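Long-range contacts in COMB10 (Helicobacter pylori, PDB 2BHV), which probably serves, as a VirB10-like protein, as a periplasmic core subunit of the Com type IV secretion system: residues R40-D45 against V80-G85; I56-A61 against A211-I216; A61-A66 against K87-Y92; I118-A123 against V240-L245; N157-G162 against S220-S225. All blocks are in the same frame, centred on the assembly; numbering follows the deposited sequence.

Contact 1: R40-D45 against V80-G85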
# COMPACT_ATOMS: atom_id res chain seq x y z
N ARG A 40 -22.59 -23.62 -34.86
CA ARG A 40 -21.52 -22.65 -35.09
C ARG A 40 -21.49 -21.60 -33.98
O ARG A 40 -21.39 -20.39 -34.24
CB ARG A 40 -21.66 -22.02 -36.48
CG ARG A 40 -21.35 -22.99 -37.62
CD ARG A 40 -21.37 -22.30 -38.98
NE ARG A 40 -20.37 -21.25 -39.05
CZ ARG A 40 -19.08 -21.45 -39.30
NH1 ARG A 40 -18.62 -22.68 -39.50
NH2 ARG A 40 -18.24 -20.43 -39.34
N THR A 41 -21.56 -22.07 -32.75
CA THR A 41 -21.57 -21.20 -31.59
C THR A 41 -20.52 -21.64 -30.59
O THR A 41 -20.26 -22.83 -30.43
CB THR A 41 -22.96 -21.21 -30.91
OG1 THR A 41 -23.96 -20.84 -31.87
CG2 THR A 41 -23.00 -20.23 -29.75
N ILE A 42 -19.90 -20.67 -29.94
CA ILE A 42 -19.06 -20.97 -28.80
C ILE A 42 -19.85 -20.59 -27.56
O ILE A 42 -20.36 -19.47 -27.46
CB ILE A 42 -17.73 -20.22 -28.86
CG1 ILE A 42 -16.91 -20.69 -30.07
CG2 ILE A 42 -16.94 -20.42 -27.57
CD1 ILE A 42 -15.64 -19.89 -30.32
N THR A 43 -19.96 -21.53 -26.63
CA THR A 43 -20.70 -21.30 -25.40
C THR A 43 -19.98 -20.29 -24.51
O THR A 43 -18.74 -20.30 -24.41
CB THR A 43 -20.85 -22.60 -24.62
OG1 THR A 43 -21.49 -23.57 -25.46
CG2 THR A 43 -21.67 -22.39 -23.32
N ALA A 44 -20.76 -19.43 -23.87
CA ALA A 44 -20.25 -18.59 -22.79
C ALA A 44 -19.31 -19.37 -21.85
O ALA A 44 -19.56 -20.54 -21.51
CB ALA A 44 -21.41 -17.98 -22.01
N ASP A 45 -18.21 -18.72 -21.48
CA ASP A 45 -17.22 -19.30 -20.58
C ASP A 45 -16.54 -20.57 -21.09
O ASP A 45 -16.03 -21.38 -20.30
CB ASP A 45 -17.81 -19.53 -19.18
CG ASP A 45 -18.57 -18.33 -18.67
OD1 ASP A 45 -17.95 -17.25 -18.50
OD2 ASP A 45 -19.79 -18.46 -18.45
N VAL A 80 -14.73 -26.77 -36.36
CA VAL A 80 -13.70 -26.02 -35.66
C VAL A 80 -13.86 -24.53 -35.97
O VAL A 80 -13.54 -24.08 -37.07
CB VAL A 80 -12.29 -26.51 -36.03
CG1 VAL A 80 -11.22 -25.59 -35.46
CG2 VAL A 80 -12.08 -27.93 -35.54
N LEU A 81 -14.38 -23.78 -35.00
CA LEU A 81 -14.65 -22.35 -35.18
C LEU A 81 -13.39 -21.50 -35.02
O LEU A 81 -13.16 -20.60 -35.82
CB LEU A 81 -15.75 -21.86 -34.24
CG LEU A 81 -17.14 -22.50 -34.31
CD1 LEU A 81 -18.03 -21.89 -33.25
CD2 LEU A 81 -17.79 -22.38 -35.70
N ILE A 82 -12.59 -21.77 -33.99
CA ILE A 82 -11.27 -21.16 -33.87
C ILE A 82 -10.19 -22.23 -33.92
O ILE A 82 -10.02 -22.99 -32.96
CB ILE A 82 -11.09 -20.31 -32.59
CG1 ILE A 82 -12.24 -19.32 -32.42
CG2 ILE A 82 -9.74 -19.58 -32.64
CD1 ILE A 82 -12.24 -18.60 -31.11
N PRO A 83 -9.47 -22.32 -35.07
CA PRO A 83 -8.41 -23.30 -35.29
C PRO A 83 -7.19 -23.03 -34.43
O PRO A 83 -6.84 -21.87 -34.20
CB PRO A 83 -8.05 -23.13 -36.77
CG PRO A 83 -9.19 -22.34 -37.37
CD PRO A 83 -9.68 -21.47 -36.26
N LYS A 84 -6.57 -24.10 -33.95
CA LYS A 84 -5.28 -24.02 -33.29
C LYS A 84 -4.32 -23.18 -34.12
O LYS A 84 -4.24 -23.33 -35.34
CB LYS A 84 -4.71 -25.42 -33.12
CG LYS A 84 -3.42 -25.48 -32.34
CD LYS A 84 -2.85 -26.89 -32.38
CE LYS A 84 -1.59 -27.01 -31.57
NZ LYS A 84 -0.88 -28.25 -31.95
N GLY A 85 -3.62 -22.27 -33.45
CA GLY A 85 -2.62 -21.46 -34.11
C GLY A 85 -3.13 -20.13 -34.60
O GLY A 85 -2.36 -19.33 -35.14

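Contact 2: I56-A61 against A211-I216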
# COMPACT_ATOMS: atom_id res chain seq x y z
N ILE A 56 2.54 -7.04 -22.32
CA ILE A 56 1.65 -5.98 -21.85
C ILE A 56 2.34 -5.19 -20.74
O ILE A 56 2.44 -5.68 -19.60
CB ILE A 56 0.35 -6.56 -21.27
CG1 ILE A 56 -0.42 -7.34 -22.34
CG2 ILE A 56 -0.52 -5.46 -20.67
CD1 ILE A 56 -1.69 -8.01 -21.81
N SER A 57 2.81 -3.97 -21.05
CA SER A 57 3.41 -3.07 -20.04
C SER A 57 2.35 -2.17 -19.36
O SER A 57 1.36 -1.80 -19.99
CB SER A 57 4.48 -2.20 -20.67
OG SER A 57 3.90 -1.39 -21.69
N SER A 58 2.56 -1.83 -18.09
CA SER A 58 1.54 -1.08 -17.31
C SER A 58 1.60 0.45 -17.46
O SER A 58 0.67 1.15 -17.03
CB SER A 58 1.50 -1.48 -15.83
OG SER A 58 2.50 -0.81 -15.07
N GLN A 59 2.69 0.99 -18.04
CA GLN A 59 2.67 2.40 -18.42
C GLN A 59 1.96 2.53 -19.77
O GLN A 59 0.78 2.90 -19.82
CB GLN A 59 4.09 3.04 -18.46
CG GLN A 59 5.16 2.48 -17.48
CD GLN A 59 6.37 1.82 -18.21
OE1 GLN A 59 6.29 0.68 -18.70
NE2 GLN A 59 7.48 2.54 -18.27
N ILE A 60 2.69 2.24 -20.84
CA ILE A 60 2.14 2.14 -22.21
C ILE A 60 0.76 1.44 -22.23
O ILE A 60 0.61 0.35 -21.66
CB ILE A 60 3.12 1.32 -23.14
CG1 ILE A 60 4.48 2.02 -23.27
CG2 ILE A 60 2.46 0.98 -24.51
CD1 ILE A 60 5.67 1.05 -23.56
N ALA A 61 -0.23 2.10 -22.85
CA ALA A 61 -1.43 1.43 -23.32
C ALA A 61 -1.17 1.11 -24.80
O ALA A 61 -0.72 1.97 -25.53
CB ALA A 61 -2.63 2.33 -23.17
N ALA A 211 1.75 3.81 -8.22
CA ALA A 211 1.66 2.36 -8.46
C ALA A 211 2.94 1.85 -9.11
O ALA A 211 3.65 2.64 -9.73
CB ALA A 211 0.45 2.03 -9.35
N PRO A 212 3.24 0.54 -8.96
CA PRO A 212 4.47 0.05 -9.58
C PRO A 212 4.27 -0.24 -11.05
O PRO A 212 3.13 -0.38 -11.51
CB PRO A 212 4.76 -1.25 -8.82
CG PRO A 212 3.41 -1.75 -8.39
CD PRO A 212 2.50 -0.54 -8.27
N ILE A 213 5.35 -0.30 -11.79
CA ILE A 213 5.28 -0.75 -13.15
C ILE A 213 5.03 -2.25 -13.11
O ILE A 213 5.70 -2.99 -12.40
CB ILE A 213 6.58 -0.43 -13.95
CG1 ILE A 213 7.12 0.96 -13.59
CG2 ILE A 213 6.32 -0.56 -15.46
CD1 ILE A 213 8.13 0.96 -12.44
N VAL A 214 4.02 -2.68 -13.84
CA VAL A 214 3.71 -4.09 -13.96
C VAL A 214 3.80 -4.50 -15.43
O VAL A 214 3.15 -3.91 -16.29
CB VAL A 214 2.32 -4.40 -13.45
CG1 VAL A 214 2.01 -5.87 -13.66
CG2 VAL A 214 2.20 -4.04 -12.01
N VAL A 215 4.61 -5.51 -15.69
CA VAL A 215 4.70 -6.05 -17.02
C VAL A 215 4.21 -7.49 -17.00
O VAL A 215 4.54 -8.25 -16.09
CB VAL A 215 6.14 -5.94 -17.61
CG1 VAL A 215 6.29 -6.82 -18.85
CG2 VAL A 215 6.46 -4.50 -17.94
N ILE A 216 3.38 -7.83 -17.98
CA ILE A 216 3.03 -9.21 -18.23
C ILE A 216 3.81 -9.65 -19.48
O ILE A 216 3.49 -9.23 -20.60
CB ILE A 216 1.52 -9.35 -18.39
CG1 ILE A 216 0.84 -8.99 -17.06
CG2 ILE A 216 1.15 -10.78 -18.78
CD1 ILE A 216 -0.63 -8.73 -17.15

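Contact 3: A61-A66 against K87-Y92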
# COMPACT_ATOMS: atom_id res chain seq x y z
N ALA A 61 -0.23 2.10 -22.85
CA ALA A 61 -1.43 1.43 -23.32
C ALA A 61 -1.17 1.11 -24.80
O ALA A 61 -0.72 1.97 -25.53
CB ALA A 61 -2.63 2.33 -23.17
N GLY A 62 -1.43 -0.12 -25.24
CA GLY A 62 -1.07 -0.51 -26.60
C GLY A 62 -1.80 -1.71 -27.16
O GLY A 62 -2.96 -1.96 -26.81
N LYS A 63 -1.11 -2.46 -28.02
CA LYS A 63 -1.66 -3.63 -28.71
C LYS A 63 -1.05 -4.96 -28.21
O LYS A 63 0.13 -5.02 -27.84
CB LYS A 63 -1.44 -3.49 -30.23
CG LYS A 63 -2.01 -4.62 -31.08
CD LYS A 63 -2.00 -4.29 -32.59
CE LYS A 63 -0.69 -4.73 -33.27
NZ LYS A 63 -0.84 -4.80 -34.76
N VAL A 64 -1.86 -6.01 -28.19
CA VAL A 64 -1.39 -7.33 -27.76
C VAL A 64 -1.80 -8.39 -28.76
O VAL A 64 -2.91 -8.34 -29.31
CB VAL A 64 -1.92 -7.71 -26.34
CG1 VAL A 64 -3.43 -7.81 -26.31
CG2 VAL A 64 -1.31 -9.00 -25.87
N ILE A 65 -0.90 -9.34 -29.01
CA ILE A 65 -1.21 -10.46 -29.88
C ILE A 65 -1.05 -11.77 -29.10
O ILE A 65 -0.01 -12.02 -28.50
CB ILE A 65 -0.31 -10.47 -31.12
CG1 ILE A 65 -0.39 -9.14 -31.86
CG2 ILE A 65 -0.69 -11.62 -32.05
CD1 ILE A 65 0.75 -8.92 -32.83
N ALA A 66 -2.09 -12.59 -29.10
CA ALA A 66 -2.02 -13.91 -28.51
C ALA A 66 -2.21 -14.99 -29.59
O ALA A 66 -2.71 -14.73 -30.69
CB ALA A 66 -3.05 -14.06 -27.45
N LYS A 87 -4.16 -16.28 -34.53
CA LYS A 87 -3.73 -15.12 -33.80
C LYS A 87 -4.97 -14.40 -33.29
O LYS A 87 -5.96 -14.29 -34.00
CB LYS A 87 -2.90 -14.21 -34.71
CG LYS A 87 -1.39 -14.49 -34.71
CD LYS A 87 -1.02 -16.00 -34.66
CE LYS A 87 0.07 -16.37 -35.68
NZ LYS A 87 1.23 -15.42 -35.74
N VAL A 88 -4.92 -13.93 -32.04
CA VAL A 88 -5.96 -13.04 -31.50
C VAL A 88 -5.36 -11.68 -31.29
O VAL A 88 -4.35 -11.54 -30.60
CB VAL A 88 -6.55 -13.54 -30.16
CG1 VAL A 88 -7.89 -12.88 -29.90
CG2 VAL A 88 -6.72 -15.05 -30.15
N ILE A 89 -5.98 -10.66 -31.87
CA ILE A 89 -5.46 -9.31 -31.75
C ILE A 89 -6.33 -8.53 -30.78
O ILE A 89 -7.55 -8.46 -30.93
CB ILE A 89 -5.38 -8.61 -33.12
CG1 ILE A 89 -4.47 -9.39 -34.05
CG2 ILE A 89 -4.88 -7.19 -32.96
CD1 ILE A 89 -4.68 -9.08 -35.51
N GLY A 90 -5.68 -7.95 -29.77
CA GLY A 90 -6.35 -7.14 -28.76
C GLY A 90 -5.69 -5.79 -28.52
O GLY A 90 -4.56 -5.55 -28.94
N TYR A 91 -6.42 -4.90 -27.83
CA TYR A 91 -5.90 -3.61 -27.45
C TYR A 91 -6.12 -3.46 -25.97
O TYR A 91 -7.16 -3.82 -25.47
CB TYR A 91 -6.61 -2.51 -28.23
CG TYR A 91 -6.43 -2.65 -29.71
CD1 TYR A 91 -5.30 -2.15 -30.34
CD2 TYR A 91 -7.37 -3.33 -30.48
CE1 TYR A 91 -5.11 -2.31 -31.72
CE2 TYR A 91 -7.19 -3.49 -31.85
CZ TYR A 91 -6.06 -2.98 -32.46
OH TYR A 91 -5.91 -3.15 -33.81
N TYR A 92 -5.11 -2.95 -25.28
CA TYR A 92 -5.13 -2.92 -23.83
C TYR A 92 -4.80 -1.53 -23.30
O TYR A 92 -4.05 -0.78 -23.94
CB TYR A 92 -4.15 -3.94 -23.26
CG TYR A 92 -2.67 -3.61 -23.47
CD1 TYR A 92 -1.97 -2.79 -22.57
CD2 TYR A 92 -1.97 -4.13 -24.57
CE1 TYR A 92 -0.64 -2.50 -22.75
CE2 TYR A 92 -0.62 -3.84 -24.76
CZ TYR A 92 0.04 -3.02 -23.84
OH TYR A 92 1.38 -2.72 -24.02

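Contact 4: I118-A123 against V240-L245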
# COMPACT_ATOMS: atom_id res chain seq x y z
N ILE A 118 -11.98 -13.06 -38.26
CA ILE A 118 -13.16 -13.04 -37.43
C ILE A 118 -13.21 -11.74 -36.63
O ILE A 118 -12.36 -11.52 -35.76
CB ILE A 118 -13.18 -14.24 -36.49
CG1 ILE A 118 -12.92 -15.53 -37.27
CG2 ILE A 118 -14.51 -14.31 -35.76
CD1 ILE A 118 -12.64 -16.75 -36.41
N MET A 119 -14.18 -10.87 -36.94
CA MET A 119 -14.39 -9.64 -36.17
C MET A 119 -15.11 -9.87 -34.86
O MET A 119 -16.10 -10.61 -34.80
CB MET A 119 -15.16 -8.61 -36.98
CG MET A 119 -14.33 -7.41 -37.36
SD MET A 119 -12.82 -7.93 -38.20
CE MET A 119 -13.48 -8.60 -39.74
N LEU A 120 -14.61 -9.24 -33.81
CA LEU A 120 -15.25 -9.25 -32.50
C LEU A 120 -15.67 -7.83 -32.13
O LEU A 120 -16.78 -7.62 -31.64
CB LEU A 120 -14.31 -9.84 -31.44
CG LEU A 120 -13.75 -11.24 -31.77
CD1 LEU A 120 -12.45 -11.50 -31.04
CD2 LEU A 120 -14.75 -12.36 -31.48
N THR A 121 -14.79 -6.87 -32.38
CA THR A 121 -15.08 -5.45 -32.19
C THR A 121 -14.24 -4.63 -33.19
O THR A 121 -13.02 -4.79 -33.26
CB THR A 121 -14.77 -4.98 -30.74
OG1 THR A 121 -15.43 -5.85 -29.79
CG2 THR A 121 -15.24 -3.55 -30.52
N ASN A 122 -14.91 -3.76 -33.95
CA ASN A 122 -14.28 -2.96 -35.02
C ASN A 122 -13.33 -1.82 -34.59
O ASN A 122 -12.78 -1.82 -33.50
CB ASN A 122 -15.37 -2.35 -35.93
CG ASN A 122 -15.84 -3.30 -37.05
OD1 ASN A 122 -15.60 -4.52 -37.00
ND2 ASN A 122 -16.52 -2.73 -38.06
N ALA A 123 -13.27 -0.78 -35.45
CA ALA A 123 -12.25 0.31 -35.44
C ALA A 123 -11.02 0.07 -34.55
O ALA A 123 -9.91 0.48 -34.91
CB ALA A 123 -12.89 1.71 -35.16
N VAL A 240 -15.62 -13.04 -41.17
CA VAL A 240 -16.70 -13.46 -40.29
C VAL A 240 -16.98 -12.33 -39.32
O VAL A 240 -16.09 -11.92 -38.57
CB VAL A 240 -16.34 -14.73 -39.48
CG1 VAL A 240 -17.47 -15.09 -38.51
CG2 VAL A 240 -16.06 -15.90 -40.40
N ILE A 241 -18.20 -11.81 -39.36
CA ILE A 241 -18.63 -10.84 -38.37
C ILE A 241 -19.39 -11.59 -37.28
O ILE A 241 -20.53 -12.00 -37.48
CB ILE A 241 -19.46 -9.70 -38.99
CG1 ILE A 241 -18.63 -8.96 -40.04
CG2 ILE A 241 -19.89 -8.71 -37.92
CD1 ILE A 241 -19.44 -8.05 -40.95
N ALA A 242 -18.74 -11.78 -36.13
CA ALA A 242 -19.29 -12.57 -35.04
C ALA A 242 -20.53 -11.92 -34.45
O ALA A 242 -20.64 -10.70 -34.44
CB ALA A 242 -18.25 -12.78 -33.97
N GLU A 243 -21.47 -12.74 -33.97
CA GLU A 243 -22.66 -12.23 -33.27
C GLU A 243 -22.69 -12.67 -31.82
O GLU A 243 -22.52 -13.85 -31.52
CB GLU A 243 -23.93 -12.73 -33.93
CG GLU A 243 -24.28 -12.02 -35.20
CD GLU A 243 -25.33 -12.78 -35.98
OE1 GLU A 243 -26.40 -13.10 -35.39
OE2 GLU A 243 -25.06 -13.09 -37.17
N PHE A 244 -22.94 -11.73 -30.92
CA PHE A 244 -22.97 -12.02 -29.50
C PHE A 244 -24.41 -12.06 -29.01
O PHE A 244 -25.03 -11.02 -28.81
CB PHE A 244 -22.18 -10.96 -28.73
CG PHE A 244 -20.73 -10.88 -29.13
CD1 PHE A 244 -20.33 -10.10 -30.22
CD2 PHE A 244 -19.75 -11.57 -28.41
CE1 PHE A 244 -18.99 -10.03 -30.59
CE2 PHE A 244 -18.41 -11.49 -28.78
CZ PHE A 244 -18.03 -10.72 -29.87
N LEU A 245 -24.94 -13.27 -28.83
CA LEU A 245 -26.33 -13.46 -28.40
C LEU A 245 -26.46 -13.16 -26.91
O LEU A 245 -26.41 -14.06 -26.07
CB LEU A 245 -26.83 -14.88 -28.73
CG LEU A 245 -26.76 -15.52 -30.14
CD1 LEU A 245 -27.17 -14.58 -31.29
CD2 LEU A 245 -25.40 -16.15 -30.41

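Contact 5: N157-G162 against S220-S225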
# COMPACT_ATOMS: atom_id res chain seq x y z
N ASN A 157 -3.66 -18.37 -17.21
CA ASN A 157 -3.23 -19.74 -17.31
C ASN A 157 -1.75 -19.84 -17.00
O ASN A 157 -1.06 -20.73 -17.48
CB ASN A 157 -3.55 -20.29 -18.68
CG ASN A 157 -3.42 -21.79 -18.75
OD1 ASN A 157 -3.55 -22.49 -17.76
ND2 ASN A 157 -3.16 -22.29 -19.94
N GLY A 158 -1.28 -18.93 -16.15
CA GLY A 158 0.13 -18.81 -15.81
C GLY A 158 0.73 -17.58 -16.47
O GLY A 158 1.30 -17.67 -17.56
N LEU A 159 0.57 -16.44 -15.81
CA LEU A 159 1.16 -15.19 -16.28
C LEU A 159 2.59 -15.05 -15.78
O LEU A 159 2.88 -15.34 -14.62
CB LEU A 159 0.34 -13.99 -15.82
CG LEU A 159 -1.13 -13.90 -16.22
CD1 LEU A 159 -1.83 -12.76 -15.48
CD2 LEU A 159 -1.27 -13.75 -17.72
N LEU A 160 3.48 -14.61 -16.67
CA LEU A 160 4.82 -14.22 -16.27
C LEU A 160 4.84 -12.74 -15.93
O LEU A 160 4.85 -11.89 -16.83
CB LEU A 160 5.80 -14.52 -17.38
CG LEU A 160 6.44 -15.91 -17.36
CD1 LEU A 160 5.46 -16.97 -17.85
CD2 LEU A 160 7.71 -15.89 -18.22
N ILE A 161 4.81 -12.45 -14.63
CA ILE A 161 4.61 -11.08 -14.17
C ILE A 161 5.85 -10.49 -13.54
O ILE A 161 6.33 -10.98 -12.53
CB ILE A 161 3.46 -10.98 -13.16
CG1 ILE A 161 2.16 -11.54 -13.75
CG2 ILE A 161 3.28 -9.52 -12.72
CD1 ILE A 161 1.18 -12.06 -12.71
N GLY A 162 6.38 -9.43 -14.16
CA GLY A 162 7.47 -8.65 -13.59
C GLY A 162 6.94 -7.37 -12.97
O GLY A 162 6.10 -6.69 -13.57
N SER A 220 3.42 -15.46 -21.56
CA SER A 220 2.41 -15.61 -20.55
C SER A 220 1.27 -16.41 -21.13
O SER A 220 0.91 -16.24 -22.29
CB SER A 220 1.92 -14.25 -20.07
OG SER A 220 2.90 -13.61 -19.28
N ARG A 221 0.70 -17.27 -20.30
CA ARG A 221 -0.36 -18.17 -20.71
C ARG A 221 -1.69 -17.69 -20.17
O ARG A 221 -1.81 -17.30 -19.01
CB ARG A 221 -0.06 -19.56 -20.18
CG ARG A 221 -0.28 -20.68 -21.17
CD ARG A 221 0.96 -20.91 -21.97
NE ARG A 221 0.95 -22.19 -22.67
CZ ARG A 221 1.91 -23.11 -22.56
NH1 ARG A 221 2.96 -22.91 -21.77
NH2 ARG A 221 1.83 -24.24 -23.25
N VAL A 222 -2.71 -17.75 -21.01
CA VAL A 222 -3.97 -17.07 -20.75
C VAL A 222 -5.19 -17.90 -21.20
O VAL A 222 -5.08 -18.70 -22.12
CB VAL A 222 -3.90 -15.69 -21.44
CG1 VAL A 222 -5.08 -15.44 -22.36
CG2 VAL A 222 -3.71 -14.58 -20.41
N PHE A 223 -6.33 -17.73 -20.53
CA PHE A 223 -7.60 -18.19 -21.08
C PHE A 223 -8.39 -17.00 -21.56
O PHE A 223 -8.63 -16.06 -20.80
CB PHE A 223 -8.45 -18.94 -20.04
CG PHE A 223 -7.89 -20.25 -19.63
CD1 PHE A 223 -7.84 -21.30 -20.52
CD2 PHE A 223 -7.41 -20.44 -18.35
CE1 PHE A 223 -7.31 -22.51 -20.15
CE2 PHE A 223 -6.88 -21.66 -17.98
CZ PHE A 223 -6.82 -22.69 -18.88
N ILE A 224 -8.80 -17.02 -22.83
CA ILE A 224 -9.75 -16.05 -23.33
C ILE A 224 -11.15 -16.66 -23.24
O ILE A 224 -11.39 -17.74 -23.77
CB ILE A 224 -9.42 -15.62 -24.75
CG1 ILE A 224 -8.05 -14.93 -24.77
CG2 ILE A 224 -10.50 -14.69 -25.30
CD1 ILE A 224 -7.50 -14.63 -26.15
N SER A 225 -12.06 -15.96 -22.55
CA SER A 225 -13.37 -16.50 -22.24
C SER A 225 -14.51 -15.57 -22.68
O SER A 225 -14.59 -14.42 -22.25
CB SER A 225 -13.46 -16.76 -20.74
OG SER A 225 -14.76 -17.21 -20.39

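Contact 1: R40-D45 against V80-G85
Leu81 CG and Ile42 CG1 both stand opposite their own carbonyl carbon and beside the backbone N (chi1 -59° and -64°), which brings the two side chains together. Leu81 belongs to a classic beta bulge: it and Ile82 both face Ile72, in the small antiparallel pair 72-73 and 80-82. The chain turns a corner at Leu81, and the bulge packs against strand 41-42, an outermost strand of the large mixed sheet within this chain.

The two methyls of Leu81 do different jobs. CD1 rests against the backbone between Arg40 and Thr41, with Leu81 CD1 3.5 Å from Arg40 C. CD2 lies beneath the guanidinium of Arg40, over its centre, with the plane 3.8 Å away. The arginine gets there by folding at chi3 (61°), which brings its flat end back above the leucine instead of letting it run straight on. Its NE and NH2 are hydrogen-bonded to the carbonyl oxygens of Phe232 and Pro233, so the group is held on its polar side while a methyl fills one face.

Further along, Ile42 and Leu81 overlap head to tail, and Ile42 CG1 comes 3.6 Å from Leu81 CD1. The contact is otherwise apolar and mostly buried; Ile72 touches both Ile42 and Ile82 and so closes the cluster, with Phe232 also against Ile42. At the far end the two isoleucines meet roughly perpendicular, delta methyl on delta methyl, with Ile42 CD1 3.7 Å from Ile82 CD1.

Contact 2: I56-A61 against A211-I216
Ser58 OG accepts the backbone N-H of Val214 in a nearly straight bond (176°), with Ser58 OG 2.7 Å from Val214 N. The hydroxyl reaches it because chi1 (82°) tucks OG between the serine's own N and carbonyl carbon. Two residues back, Ile56 and Ile216 form an antiparallel hydrogen-bonded pair. Ile56 N lies 2.9 Å from Ile216 O, and the return bond from Ile216 N to Ile56 O has the same length. Between these two sites Ser57 and Val215 make the non-hydrogen-bonded pair, and Val215 CA sends a C-H toward Ile56 O.

Within this chain, strand 56-57 is an outer strand of a three-stranded antiparallel sheet whose middle strand, 215-216, bonds on to Gly162 of strand 161-162. Packing follows the alternation of the strands. Ile56 and Ile216 share one face, their CB atoms 4.2 Å apart, and Leu103 touches both. On the other face Val215 CG2 lies against Ser57, 4.1 Å from Ser57 CB. Past the strand end, the Gln59 chain bends at chi2 and brings its amide up beside the Ile213 methyl, with Gln59 OE1 3.5 Å from Ile213 CG2. Ile196 and Leu204 of the second subunit pack on Ile216 and Pro212.

Taken together, a side-chain oxygen does the work of a main-chain carbonyl here, carrying the pairing of the two chains beyond the last regular bridge.

Contact 3: A61-A66 against K87-Y92
Tyr92 lays one face of its ring over the backbone at Gly62, whose N sits 3.5 Å above the ring plane and over its centre. Gly62 CA makes a CH-pi contact from the same region, 4.1 Å from the centroid of the Tyr92 ring, and Lys63 O lies in the plane at the ring's edge. A first torsion of 69° places the Tyr92 ring between its own N and carbonyl carbon, folded back across the neighbouring strand. Beside it, Tyr92 N gives a straight bond to Gly62 O (2.8 Å), while the reverse bond, from Gly62 N, is weak.

From there the antiparallel pairing of 62-66 with 87-92 is regular. Val64 and Gly90 exchange two bonds, Val64 N to Gly90 O and Gly90 N to Val64 O, and Ala66 and Val88 do the same, with Val88 N 2.7 Å from Ala66 O. Lys63 and Tyr91 form a non-hydrogen-bonded pair whose side chains run together in the same direction, the aliphatic part of the lysine along the ring (Lys63 CD to Tyr91 CE1, 3.8 Å). Ile65 and Ile89 share that face.

The other face carries Val64, Ala66, Val88 and Tyr92, all buried. Trp107 of strand 103-111 touches Val64 and Val88, Leu52 of strand 48-52 touches Val64 and Ala66, and Ile56 lies against Val64 and Tyr92. Strands 62-68 and 87-94 are neighbours in the middle of the large mixed sheet, flanked by 48-52 and 103-111. Two chemically distinct faces result: one wholly apolar apart from a tyrosine hydroxyl, the other mixing isoleucines with a lysine and a tyrosine.

Contact 4: I118-A123 against V240-L245
The ring of Phe244 is met by Leu120 in two ways. The carbonyl oxygen approaches it obliquely, with Leu120 O 3.4 Å from Phe244 CE1, and the leucine side chain stands roughly perpendicular to that of Phe244, with Leu120 CD2 4.0 Å from Phe244 CZ. Phe244 CG stands opposite its carbonyl carbon (chi1 -60°), which carries the far end of the ring to Leu120.

Ahead of the ring the backbones run parallel, Ile118 beside Val240 and Met119 beside Ile241. Met119 uses both its N and its O toward 240-245. Its N donates to Val240 O at 2.7 Å, and Met119 O receives Ala242 N in a longer bond of 3.2 Å. Ile118 CA adds a C-H contact to the same Val240 O. The side chains of Ile118 and Val240 lie alongside each other with a common direction, Ile118 CG2 being 4.1 Å from Val240 CG1. Ala242 CB fills in between, touching Ile118 CG2 and Leu120 CD2, so Ile118, Leu120, Val240, Ala242 and Phe244 form one continuous apolar patch.

Strands 117-119 and 239-245 are the one parallel pair of neighbours in the large mixed sheet. Strand 103-111 flanks the first, Ile110 bonding to Ile118 and Ser108 to Leu120 and Thr121 just beyond it, and strand 229-231 flanks the second, where Ile230 touches both Ala242 and Phe244. Phe232 and Pro233 cover Ile118 and Val240 respectively, Leu151 packs on the phenylalanine, and helix 132-146 meets the loop after Leu120 through Arg141 and Asn142.

Contact 5: N157-G162 against S220-S225
A classic beta bulge shapes this contact: Asn157 and Gly158 both face Arg221. Asn157 N donates to Arg221 O (2.8 Å), and Arg221 N donates in turn to Gly158 O, also at 2.8 Å. Gly158 has a positive phi (107°) that favours glycine. Beyond the bulge Ser220 OG takes the N-H of Leu160, with Ser220 OG 2.9 Å from Leu160 N, and the same hydroxyl is hydrogen-bonded to Arg217 O.

In the fold, strand 221-226 lies between strands 48-52 and 152-156 of the large sheet, and the bulge leads the chain out of 152-156 toward strand 161-162 of the small three-stranded sheet. Asn157 packs over the Phe223 ring: its CB is 3.6 Å above the plane, offset toward the rim, and amide and ring planes lie 31° apart. The Asn157 side chain also runs beside that of Arg221, ND2 3.5 Å from Arg221 CG, while the guanidinium goes on to a salt bridge with Glu69. Leu159 CD2 meets Val222 CG2 at 3.7 Å. Gln187 of the second subunit accepts the Leu159 N-H through OE1, and Ser192 of that second subunit packs on Phe223.

How the contacts relate
Contacts 1, 3, 4 and 5 all reach the large mixed sheet. Contact 3 lies nearest the chain's centre, about 8 Å from it. Contact 2 belongs to the small three-stranded sheet and is joined to contact 5 by Val215 N and Gly162 O, 2.8 Å apart and probably hydrogen-bonded. It shares Ala61 with contact 3 and also touches it through Ile56 CG2 and Tyr92 CD1, 3.6 Å apart. Contacts 1 and 4 sit together on one side of the chain's centre, centres about 13 Å apart, touching where Leu81 O meets Ile118 CD1. Contacts 1 and 2 are on opposite sides, about 30 Å between centres. Contacts 2 and 5 alone touch the second subunit.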